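Local structure of possible galactose mutarotase (Streptomyces platensis subsp. rosaceus, 4RNL) at residues A92-D97 / E144-A149. The protein is probably an aldose 1-epimerase that interconverts the alpha and beta anomers of galactose or a related sugar. Residues are numbered along the deposited sequence; the frame is centred on the assembly and turned at random.
Sequences ASFVLD and EGFPGA
The rings of Phe94 and Phe146 meet obliquely, with CE1 of Phe94 4.1 Å from CE1 of Phe146. A second approach, from CZ of Phe94 to CD1 of Phe146 at 4.2 Å, sets the CE1-CZ bond of Phe94 against the CD1-CE1 bond of Phe146, while the two side chains cross at about a right angle. Pro147 adds a further apolar surface beside the same end of the Phe94 ring, its CD lying 4.5 Å from Phe94 CZ, again in an oblique position. With chi1 at 65°, CG of Phe94 is flanked by both N and C of its own backbone, and this rotation carries the ring off strand 93-96 towards the loop that joins strands 132-139 and 150-159. Ile89 and Val176 each touch both phenylalanines, and Asp101 of the paired strand 99-102 touches both Phe94 and Pro147. The short hairpin of strands 93-96 and 99-102 is thereby joined to the connection between two neighbouring strands of the large antiparallel sheet of this mutarotase-like fold. With three buried apolar side chains and no polar bond between the segments, the contact is a small hydrophobic one, probably held mainly by dispersion and exclusion of water.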
loop_
_atom_site.group_PDB
_atom_site.type_symbol
_atom_site.label_atom_id
_atom_site.label_comp_id
_atom_site.label_asym_id
_atom_site.label_seq_id
_atom_site.Cartn_x
_atom_site.Cartn_y
_atom_site.Cartn_z
ATOM N N ALA A 92 -7.558 6.695 18.612
ATOM C CA ALA A 92 -6.576 5.675 18.978
ATOM C C ALA A 92 -7.183 4.681 19.959
ATOM O O ALA A 92 -6.535 4.270 20.926
ATOM C CB ALA A 92 -5.321 6.316 19.575
ATOM N N SER A 93 -8.431 4.300 19.705
ATOM C CA SER A 93 -9.145 3.403 20.602
ATOM C C SER A 93 -10.269 2.694 19.860
ATOM O O SER A 93 -10.871 3.267 18.953
ATOM C CB SER A 93 -9.735 4.199 21.764
ATOM O OG SER A 93 -10.346 3.336 22.700
ATOM N N PHE A 94 -10.554 1.451 20.249
ATOM C CA PHE A 94 -11.725 0.739 19.728
ATOM C C PHE A 94 -12.167 -0.345 20.707
ATOM O O PHE A 94 -11.426 -0.696 21.623
ATOM C CB PHE A 94 -11.464 0.155 18.327
ATOM C CG PHE A 94 -10.398 -0.912 18.290
ATOM C CD1 PHE A 94 -9.057 -0.571 18.216
ATOM C CD2 PHE A 94 -10.743 -2.258 18.315
ATOM C CE1 PHE A 94 -8.077 -1.554 18.167
ATOM C CE2 PHE A 94 -9.768 -3.249 18.272
ATOM C CZ PHE A 94 -8.436 -2.897 18.199
ATOM N N VAL A 95 -13.385 -0.849 20.524
ATOM C CA VAL A 95 -13.906 -1.916 21.368
ATOM C C VAL A 95 -13.976 -3.214 20.577
ATOM O O VAL A 95 -14.454 -3.237 19.442
ATOM C CB VAL A 95 -15.295 -1.558 21.935
ATOM C CG1 VAL A 95 -15.863 -2.705 22.779
ATOM C CG2 VAL A 95 -15.212 -0.304 22.771
ATOM N N LEU A 96 -13.476 -4.294 21.168
ATOM C CA LEU A 96 -13.587 -5.609 20.549
ATOM C C LEU A 96 -13.973 -6.602 21.625
ATOM O O LEU A 96 -13.302 -6.712 22.655
ATOM C CB LEU A 96 -12.275 -6.019 19.866
ATOM C CG LEU A 96 -12.262 -7.399 19.204
ATOM C CD1 LEU A 96 -13.328 -7.500 18.132
ATOM C CD2 LEU A 96 -10.887 -7.717 18.616
ATOM N N ASP A 97 -15.071 -7.310 21.384
ATOM C CA ASP A 97 -15.642 -8.235 22.358
ATOM C C ASP A 97 -15.727 -7.645 23.763
ATOM O O ASP A 97 -15.293 -8.271 24.731
ATOM C CB ASP A 97 -14.869 -9.556 22.376
ATOM C CG ASP A 97 -14.897 -10.265 21.034
ATOM O OD1 ASP A 97 -15.760 -9.927 20.195
ATOM O OD2 ASP A 97 -14.056 -11.165 20.823
ATOM N N GLU A 144 1.814 -2.643 19.777
ATOM C CA GLU A 144 1.128 -1.381 19.489
ATOM C C GLU A 144 -0.309 -1.352 20.015
ATOM O O GLU A 144 -1.150 -0.615 19.501
ATOM C CB GLU A 144 1.154 -1.068 17.992
ATOM C CG GLU A 144 2.538 -0.683 17.458
ATOM C CD GLU A 144 3.026 0.650 18.000
ATOM O OE1 GLU A 144 2.200 1.443 18.516
ATOM O OE2 GLU A 144 4.244 0.909 17.922
ATOM N N GLY A 145 -0.586 -2.147 21.042
ATOM C CA GLY A 145 -1.903 -2.136 21.660
ATOM C C GLY A 145 -2.912 -3.110 21.074
ATOM O O GLY A 145 -3.974 -3.296 21.651
ATOM N N PHE A 146 -2.593 -3.732 19.940
ATOM C CA PHE A 146 -3.520 -4.674 19.306
ATOM C C PHE A 146 -3.447 -6.020 20.021
ATOM O O PHE A 146 -2.357 -6.517 20.291
ATOM C CB PHE A 146 -3.185 -4.837 17.815
ATOM C CG PHE A 146 -3.393 -3.588 17.002
ATOM C CD1 PHE A 146 -4.637 -3.292 16.469
ATOM C CD2 PHE A 146 -2.340 -2.712 16.758
ATOM C CE1 PHE A 146 -4.843 -2.136 15.717
ATOM C CE2 PHE A 146 -2.536 -1.547 16.011
ATOM C CZ PHE A 146 -3.783 -1.260 15.487
ATOM N N PRO A 147 -4.610 -6.616 20.334
ATOM C CA PRO A 147 -4.619 -7.889 21.060
ATOM C C PRO A 147 -4.349 -9.080 20.135
ATOM O O PRO A 147 -4.631 -9.024 18.936
ATOM C CB PRO A 147 -6.043 -7.948 21.625
ATOM C CG PRO A 147 -6.868 -7.226 20.598
ATOM C CD PRO A 147 -5.969 -6.144 20.014
ATOM N N GLY A 148 -3.779 -10.146 20.685
ATOM C CA GLY A 148 -3.556 -11.356 19.916
ATOM C C GLY A 148 -2.228 -11.374 19.191
ATOM O O GLY A 148 -1.797 -10.362 18.630
ATOM N N ALA A 149 -1.571 -12.530 19.206
ATOM C CA ALA A 149 -0.377 -12.718 18.385
ATOM C C ALA A 149 -0.821 -12.995 16.956
ATOM O O ALA A 149 -1.557 -13.954 16.702
ATOM C CB ALA A 149 0.450 -13.875 18.915
#